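Long-range contacts in putative nisin-resistance protein (PDB 4Y68), which probably cleaves the lantibiotic nisin as a peptidase of family S41 and so confers resistance to it: residues 44-49 and 270-275; 88-93 and 251-256. All coordinates share one frame; numbering follows the deposited sequence.

Interaction 1. Residues 44-49 and 270-275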
ATOM      1  N   GLU A  44     -15.791  -2.581 -14.168  1.00 22.32           N
ATOM      2  CA  GLU A  44     -16.279  -1.512 -15.024  1.00 24.10           C
ATOM      3  C   GLU A  44     -16.599  -0.241 -14.206  1.00 23.83           C
ATOM      4  O   GLU A  44     -16.329   0.889 -14.646  1.00 23.06           O
ATOM      5  CB  GLU A  44     -17.511  -1.963 -15.835  1.00 25.85           C
ATOM      6  CG  GLU A  44     -18.092  -0.839 -16.676  1.00 27.42           C
ATOM      7  CD  GLU A  44     -18.731  -1.274 -18.009  1.00 41.39           C
ATOM      8  OE1 GLU A  44     -18.487  -2.399 -18.534  1.00 36.53           O
ATOM      9  OE2 GLU A  44     -19.490  -0.445 -18.556  1.00 54.96           O
ATOM     10  N   GLN A  45     -17.141  -0.414 -13.010  1.00 22.74           N
ATOM     11  CA  GLN A  45     -17.593   0.741 -12.227  1.00 20.41           C
ATOM     12  C   GLN A  45     -16.429   1.611 -11.707  1.00 24.17           C
ATOM     13  O   GLN A  45     -16.570   2.834 -11.598  1.00 24.52           O
ATOM     14  CB  GLN A  45     -18.482   0.275 -11.047  1.00 21.15           C
ATOM     15  CG  GLN A  45     -18.893   1.400 -10.050  1.00 32.68           C
ATOM     16  CD  GLN A  45     -19.633   0.897  -8.777  1.00 41.09           C
ATOM     17  OE1 GLN A  45     -19.091   0.126  -7.979  1.00 37.68           O
ATOM     18  NE2 GLN A  45     -20.875   1.348  -8.598  1.00 44.86           N
ATOM     19  N   ARG A  46     -15.283   1.005 -11.392  1.00 22.56           N
ATOM     20  CA  ARG A  46     -14.237   1.753 -10.677  1.00 25.69           C
ATOM     21  C   ARG A  46     -12.825   1.627 -11.262  1.00 21.52           C
ATOM     22  O   ARG A  46     -11.955   2.454 -10.961  1.00 21.11           O
ATOM     23  CB  ARG A  46     -14.199   1.326  -9.202  1.00 23.13           C
ATOM     24  CG  ARG A  46     -15.463   1.623  -8.380  1.00 24.82           C
ATOM     25  CD  ARG A  46     -15.657   3.137  -8.147  1.00 29.29           C
ATOM     26  NE  ARG A  46     -14.509   3.767  -7.477  1.00 31.24           N
ATOM     27  CZ  ARG A  46     -14.188   5.059  -7.577  1.00 30.21           C
ATOM     28  NH1 ARG A  46     -14.923   5.869  -8.339  1.00 28.39           N
ATOM     29  NH2 ARG A  46     -13.121   5.540  -6.931  1.00 26.65           N
ATOM     30  N   GLY A  47     -12.592   0.600 -12.075  1.00 20.99           N
ATOM     31  CA  GLY A  47     -11.272   0.363 -12.648  1.00 18.72           C
ATOM     32  C   GLY A  47     -10.843   1.521 -13.529  1.00 21.90           C
ATOM     33  O   GLY A  47     -11.671   2.107 -14.222  1.00 21.91           O
ATOM     34  N   LEU A  48      -9.556   1.859 -13.516  1.00 21.08           N
ATOM     35  CA  LEU A  48      -9.078   3.025 -14.266  1.00 26.39           C
ATOM     36  C   LEU A  48      -9.251   2.923 -15.779  1.00 26.13           C
ATOM     37  O   LEU A  48      -9.463   3.941 -16.434  1.00 23.13           O
ATOM     38  CB  LEU A  48      -7.602   3.286 -13.968  1.00 24.73           C
ATOM     39  CG  LEU A  48      -7.308   3.862 -12.584  1.00 24.75           C
ATOM     40  CD1 LEU A  48      -5.823   3.859 -12.375  1.00 24.56           C
ATOM     41  CD2 LEU A  48      -7.852   5.290 -12.490  1.00 26.28           C
ATOM     42  N   TYR A  49      -9.168   1.697 -16.304  1.00 23.33           N
ATOM     43  CA  TYR A  49      -9.011   1.426 -17.729  1.00 24.55           C
ATOM     44  C   TYR A  49     -10.204   0.695 -18.349  1.00 28.23           C
ATOM     45  O   TYR A  49     -10.162   0.306 -19.511  1.00 28.56           O
ATOM     46  CB  TYR A  49      -7.742   0.594 -17.955  1.00 22.50           C
ATOM     47  CG  TYR A  49      -6.561   1.187 -17.253  1.00 24.72           C
ATOM     48  CD1 TYR A  49      -5.974   0.543 -16.176  1.00 22.21           C
ATOM     49  CD2 TYR A  49      -6.045   2.426 -17.652  1.00 26.93           C
ATOM     50  CE1 TYR A  49      -4.878   1.109 -15.517  1.00 27.27           C
ATOM     51  CE2 TYR A  49      -4.963   2.999 -17.002  1.00 24.09           C
ATOM     52  CZ  TYR A  49      -4.385   2.331 -15.937  1.00 23.11           C
ATOM     53  OH  TYR A  49      -3.326   2.898 -15.299  1.00 25.82           O
ATOM     54  N   LEU A 270      -8.944  -3.850  -6.693  1.00 18.83           N
ATOM     55  CA  LEU A 270      -9.197  -3.097  -7.931  1.00 18.95           C
ATOM     56  C   LEU A 270      -8.544  -1.710  -7.934  1.00 19.52           C
ATOM     57  O   LEU A 270      -8.731  -0.933  -6.996  1.00 22.67           O
ATOM     58  CB  LEU A 270     -10.713  -2.955  -8.146  1.00 18.68           C
ATOM     59  CG  LEU A 270     -11.194  -2.262  -9.419  1.00 21.96           C
ATOM     60  CD1 LEU A 270     -10.597  -2.956 -10.644  1.00 20.08           C
ATOM     61  CD2 LEU A 270     -12.716  -2.297  -9.496  1.00 17.90           C
ATOM     62  N   THR A 271      -7.804  -1.384  -8.992  1.00 20.11           N
ATOM     63  CA  THR A 271      -7.116  -0.100  -9.048  1.00 17.33           C
ATOM     64  C   THR A 271      -8.087   0.999  -9.439  1.00 20.48           C
ATOM     65  O   THR A 271      -8.797   0.879 -10.440  1.00 23.47           O
ATOM     66  CB  THR A 271      -5.947  -0.150 -10.033  1.00 18.77           C
ATOM     67  OG1 THR A 271      -5.055  -1.199  -9.638  1.00 20.62           O
ATOM     68  CG2 THR A 271      -5.208   1.170 -10.054  1.00 18.78           C
ATOM     69  N   THR A 272      -8.143   2.063  -8.652  1.00 20.93           N
ATOM     70  CA  THR A 272      -9.179   3.071  -8.855  1.00 22.34           C
ATOM     71  C   THR A 272      -8.628   4.488  -8.871  1.00 21.99           C
ATOM     72  O   THR A 272      -9.334   5.422  -9.197  1.00 23.92           O
ATOM     73  CB  THR A 272     -10.245   2.974  -7.761  1.00 21.14           C
ATOM     74  OG1 THR A 272      -9.618   3.187  -6.490  1.00 24.81           O
ATOM     75  CG2 THR A 272     -10.873   1.591  -7.769  1.00 19.98           C
ATOM     76  N   GLY A 273      -7.357   4.637  -8.529  1.00 19.01           N
ATOM     77  CA  GLY A 273      -6.776   5.956  -8.378  1.00 22.97           C
ATOM     78  C   GLY A 273      -5.342   6.098  -8.874  1.00 24.01           C
ATOM     79  O   GLY A 273      -4.467   5.278  -8.577  1.00 20.96           O
ATOM     80  N   ILE A 274      -5.133   7.131  -9.676  1.00 20.59           N
ATOM     81  CA  ILE A 274      -3.809   7.606 -10.040  1.00 23.22           C
ATOM     82  C   ILE A 274      -3.341   8.462  -8.894  1.00 21.95           C
ATOM     83  O   ILE A 274      -4.172   8.983  -8.150  1.00 26.45           O
ATOM     84  CB  ILE A 274      -3.838   8.414 -11.355  1.00 26.03           C
ATOM     85  CG1 ILE A 274      -3.717   7.460 -12.528  1.00 26.79           C
ATOM     86  CG2 ILE A 274      -2.695   9.403 -11.425  1.00 35.02           C
ATOM     87  CD1 ILE A 274      -4.883   6.619 -12.676  1.00 32.60           C
ATOM     88  N   VAL A 275      -2.032   8.625  -8.747  1.00 23.98           N
ATOM     89  CA  VAL A 275      -1.467   9.202  -7.530  1.00 20.83           C
ATOM     90  C   VAL A 275      -0.561  10.415  -7.809  1.00 22.77           C
ATOM     91  O   VAL A 275       0.146  10.467  -8.821  1.00 20.62           O
ATOM     92  CB  VAL A 275      -0.678   8.115  -6.755  1.00 22.01           C
ATOM     93  CG1 VAL A 275       0.306   8.727  -5.793  1.00 25.18           C
ATOM     94  CG2 VAL A 275      -1.639   7.179  -5.997  1.00 25.27           C
TER
HETATM   95  O   HOH W   1     -11.821   5.170 -10.587  1.00 28.58           O

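Interaction 2. Residues 88-93 and 251-256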
ATOM      1  N   GLY A  88      -5.421  -2.955 -14.509  1.00 22.49           N
ATOM      2  CA  GLY A  88      -3.980  -2.824 -14.685  1.00 22.65           C
ATOM      3  C   GLY A  88      -3.218  -3.772 -13.790  1.00 24.74           C
ATOM      4  O   GLY A  88      -3.823  -4.592 -13.072  1.00 24.77           O
ATOM      5  N   LYS A  89      -1.892  -3.669 -13.820  1.00 23.70           N
ATOM      6  CA  LYS A  89      -1.030  -4.661 -13.175  1.00 26.40           C
ATOM      7  C   LYS A  89      -1.085  -4.659 -11.639  1.00 27.15           C
ATOM      8  O   LYS A  89      -0.535  -5.545 -11.007  1.00 25.97           O
ATOM      9  CB  LYS A  89       0.420  -4.464 -13.618  1.00 29.82           C
ATOM     10  CG  LYS A  89       1.116  -3.287 -12.998  1.00 30.55           C
ATOM     11  CD  LYS A  89       2.524  -3.126 -13.577  1.00 32.93           C
ATOM     12  CE  LYS A  89       3.524  -2.681 -12.512  1.00 35.85           C
ATOM     13  NZ  LYS A  89       4.469  -1.563 -12.944  1.00 42.44           N
ATOM     14  N   HIS A  90      -1.725  -3.660 -11.043  1.00 24.58           N
ATOM     15  CA  HIS A  90      -1.828  -3.597  -9.593  1.00 23.36           C
ATOM     16  C   HIS A  90      -3.146  -4.251  -9.153  1.00 22.97           C
ATOM     17  O   HIS A  90      -3.411  -4.413  -7.961  1.00 23.50           O
ATOM     18  CB  HIS A  90      -1.730  -2.141  -9.121  1.00 23.23           C
ATOM     19  CG  HIS A  90      -1.414  -1.978  -7.664  1.00 24.30           C
ATOM     20  ND1 HIS A  90      -1.573  -0.777  -7.000  1.00 20.69           N
ATOM     21  CD2 HIS A  90      -0.926  -2.850  -6.747  1.00 21.99           C
ATOM     22  CE1 HIS A  90      -1.215  -0.923  -5.738  1.00 21.08           C
ATOM     23  NE2 HIS A  90      -0.820  -2.174  -5.556  1.00 23.01           N
ATOM     24  N   SER A  91      -3.967  -4.642 -10.126  1.00 22.17           N
ATOM     25  CA  SER A  91      -5.248  -5.260  -9.809  1.00 22.86           C
ATOM     26  C   SER A  91      -5.158  -6.780  -9.822  1.00 24.44           C
ATOM     27  O   SER A  91      -4.356  -7.340 -10.558  1.00 24.63           O
ATOM     28  CB  SER A  91      -6.321  -4.795 -10.786  1.00 20.84           C
ATOM     29  OG  SER A  91      -6.597  -3.407 -10.651  1.00 21.55           O
ATOM     30  N   GLN A  92      -5.991  -7.447  -9.018  1.00 23.78           N
ATOM     31  CA  GLN A  92      -6.092  -8.912  -9.068  1.00 26.04           C
ATOM     32  C   GLN A  92      -7.239  -9.447  -8.227  1.00 27.01           C
ATOM     33  O   GLN A  92      -7.847  -8.716  -7.443  1.00 26.94           O
ATOM     34  CB  GLN A  92      -4.784  -9.564  -8.603  1.00 30.16           C
ATOM     35  CG  GLN A  92      -4.341  -9.148  -7.218  1.00 32.25           C
ATOM     36  CD  GLN A  92      -2.953  -9.661  -6.872  1.00 38.99           C
ATOM     37  OE1 GLN A  92      -2.533 -10.691  -7.383  1.00 40.10           O
ATOM     38  NE2 GLN A  92      -2.234  -8.937  -6.011  1.00 29.60           N
ATOM     39  N   ILE A  93      -7.532 -10.729  -8.413  1.00 27.99           N
ATOM     40  CA  ILE A  93      -8.498 -11.457  -7.607  1.00 28.68           C
ATOM     41  C   ILE A  93      -7.735 -12.456  -6.735  1.00 34.98           C
ATOM     42  O   ILE A  93      -7.023 -13.323  -7.234  1.00 35.09           O
ATOM     43  CB  ILE A  93      -9.556 -12.210  -8.470  1.00 31.67           C
ATOM     44  CG1 ILE A  93      -8.881 -13.043  -9.571  1.00 46.62           C
ATOM     45  CG2 ILE A  93     -10.517 -11.253  -9.123  1.00 31.49           C
ATOM     46  CD1 ILE A  93      -8.893 -12.399 -10.992  1.00 33.19           C
ATOM     47  N   ALA A 251       9.098  -0.680  -7.028  1.00 26.13           N
ATOM     48  CA  ALA A 251       8.543  -1.687  -7.936  1.00 24.64           C
ATOM     49  C   ALA A 251       7.608  -1.082  -8.965  1.00 26.26           C
ATOM     50  O   ALA A 251       7.402  -1.662 -10.023  1.00 27.59           O
ATOM     51  CB  ALA A 251       7.817  -2.780  -7.149  1.00 22.97           C
ATOM     52  N   GLY A 252       7.032   0.072  -8.661  1.00 23.82           N
ATOM     53  CA  GLY A 252       6.143   0.732  -9.604  1.00 21.10           C
ATOM     54  C   GLY A 252       4.696   0.301  -9.476  1.00 23.70           C
ATOM     55  O   GLY A 252       4.044   0.006 -10.478  1.00 22.76           O
ATOM     56  N   TYR A 253       4.181   0.265  -8.243  1.00 22.67           N
ATOM     57  CA  TYR A 253       2.767  -0.064  -8.017  1.00 19.61           C
ATOM     58  C   TYR A 253       2.123   1.131  -7.336  1.00 23.93           C
ATOM     59  O   TYR A 253       1.341   1.005  -6.377  1.00 23.36           O
ATOM     60  CB  TYR A 253       2.617  -1.366  -7.210  1.00 20.13           C
ATOM     61  CG  TYR A 253       2.982  -2.593  -8.041  1.00 21.17           C
ATOM     62  CD1 TYR A 253       2.008  -3.346  -8.672  1.00 22.80           C
ATOM     63  CD2 TYR A 253       4.303  -2.963  -8.220  1.00 28.55           C
ATOM     64  CE1 TYR A 253       2.332  -4.440  -9.448  1.00 26.90           C
ATOM     65  CE2 TYR A 253       4.650  -4.051  -9.009  1.00 27.60           C
ATOM     66  CZ  TYR A 253       3.656  -4.788  -9.615  1.00 32.13           C
ATOM     67  OH  TYR A 253       3.988  -5.881 -10.383  1.00 35.54           O
ATOM     68  N   THR A 254       2.481   2.304  -7.849  1.00 20.11           N
ATOM     69  CA  THR A 254       1.984   3.550  -7.316  1.00 19.11           C
ATOM     70  C   THR A 254       0.606   3.809  -7.920  1.00 23.17           C
ATOM     71  O   THR A 254       0.439   4.647  -8.802  1.00 22.80           O
ATOM     72  CB  THR A 254       2.959   4.727  -7.594  1.00 20.60           C
ATOM     73  OG1 THR A 254       3.498   4.612  -8.923  1.00 21.78           O
ATOM     74  CG2 THR A 254       4.130   4.690  -6.597  1.00 21.44           C
ATOM     75  N   THR A 255      -0.378   3.045  -7.450  1.00 21.90           N
ATOM     76  CA  THR A 255      -1.774   3.383  -7.667  1.00 21.87           C
ATOM     77  C   THR A 255      -2.562   2.992  -6.434  1.00 21.71           C
ATOM     78  O   THR A 255      -2.198   2.050  -5.716  1.00 20.73           O
ATOM     79  CB  THR A 255      -2.377   2.698  -8.915  1.00 20.12           C
ATOM     80  OG1 THR A 255      -2.001   1.309  -8.945  1.00 24.64           O
ATOM     81  CG2 THR A 255      -1.888   3.388 -10.181  1.00 21.98           C
ATOM     82  N   VAL A 256      -3.643   3.720  -6.181  1.00 20.96           N
ATOM     83  CA  VAL A 256      -4.546   3.351  -5.101  1.00 18.54           C
ATOM     84  C   VAL A 256      -5.494   2.215  -5.531  1.00 21.45           C
ATOM     85  O   VAL A 256      -6.078   2.244  -6.623  1.00 20.76           O
ATOM     86  CB  VAL A 256      -5.339   4.586  -4.634  1.00 22.45           C
ATOM     87  CG1 VAL A 256      -6.562   4.171  -3.809  1.00 25.57           C
ATOM     88  CG2 VAL A 256      -4.419   5.527  -3.842  1.00 19.87           C
TER
HETATM   89  O   HOH W   2       1.619  -7.217 -11.996  1.00 36.66           O

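Interaction 1. Residues 44-49 and 270-275
The classic beta bulge of strand 267-276, where Thr272 and Gly273 both face Val256 of the adjoining strand, is the place where Arg46, Gly47 and Leu48, where the chain leaves helix 32-46, lie against the sheet. Gly47 and Thr272 approach most closely, with CA atoms 5.1 Å apart. Backbone polarity does much of the joining. Thr271 O receives a weak hydrogen bond from Leu48 N (3.3 Å), bent to 130° at the hydrogen, and a straighter CA-H...O contact from Gly47 CA (3.4 Å, 158°). Arg46 O in turn accepts a contact from Thr272 CA. One water donates to Arg46 O at 2.7 Å and to Thr272 O at 2.9 Å, bridging the two carbonyls.

Apolar groups fill in around these atoms. Thr272 has OG1 between its backbone N and carbonyl carbon (chi1 60°), which leaves CG2 beside N, where it lies 3.6 Å from Arg46 CB. Leu270 CD2 reaches the same CB at 3.9 Å and also meets Gly47 N. Leu48 points at the strand and spreads its two methyl branches: CD1 lies 3.6 Å from Thr271 CG2, and CD2 is near Thr272 O. The Arg46 chain, bent at chi2 and chi3, folds back so that NH2 stands near Thr272 CB, while its guanidinium makes salt bridges to Glu258 and Asp186; Thr271 OG1 is bonded to Asn257.

Here the one direct hydrogen bond is weak, and the carbonyl oxygens are met by CA hydrogens and a shared water as well; the Arg46 charge, paired with Glu258 and Asp186, is probably balanced by carboxylates from outside the two segments.

Interaction 2. Residues 88-93 and 251-256
His90 and Thr255 meet at what is probably the active site of this S41 peptidase: beyond the contact, His90 NE2 is hydrogen-bonded to Ser228 OG, a pairing consistent with a serine-histidine dyad. The other ring nitrogen, ND1, donates to Thr255 OG1 (2.9 Å, 150° at the hydrogen), with the hydroxyl lying near the imidazole plane. Asn285 serves both sides of the contact: its OD1 is bonded to Thr255 OG1, as a second-shell partner that would hold the hydroxyl in position for the histidine, and its backbone O receives a weak hydrogen bond from Lys89 NZ. His90 has CG anti to its backbone N (chi1 -163°), which carries the ring across to the 251-256 loop.

Tyr253 packs over one face of the imidazole. Its CB sits 3.9 Å from the His90 ring centroid, almost on the ring normal, and the phenol follows as an offset edge-to-face neighbour, the edge of Tyr253 toward the face of His90 with planes at 66°.

Lys89 crosses Tyr253 at about a right angle, with CE over one face, 3.8 Å from the centroid and offset toward the rim near CZ. Its NZ donates to Gly252 O at 3.0 Å and makes a cation-pi contact with the ring, 4.8 Å from the Tyr253 centroid. The amides of Gly252 and Tyr253 both donate to the carboxylate of Glu231, from helix 229-235.

In segment 88-93, a type I turn from Gly88 to Ser91 is closed by Ser91 N donating to Gly88 O. Within this turn, Lys89 O accepts from a water (2.9 Å) whose oxygen is also 3.2 Å from Tyr253 OH.

Both interactions lean on strand 267-276, which pairs with strand 92-94 and, at the bulge, with Val256. Interaction 1 is the more buried, though about 15 Å from the chain centre; interaction 2 is only partly buried, yet its centre is about 9 Å from the centre of the chain. The chemistry differs: in 44-49 with 270-275 backbone and methyl groups dominate, whereas 88-93 with 251-256 uses aromatic, cationic and hydroxyl groups beside the probable catalytic serine. They join directly through Thr271, whose OG1 lies 2.9 Å from Ser91 OG in a probable hydrogen bond, and through the backbone, where Thr272 N is probably bonded to Val256 O.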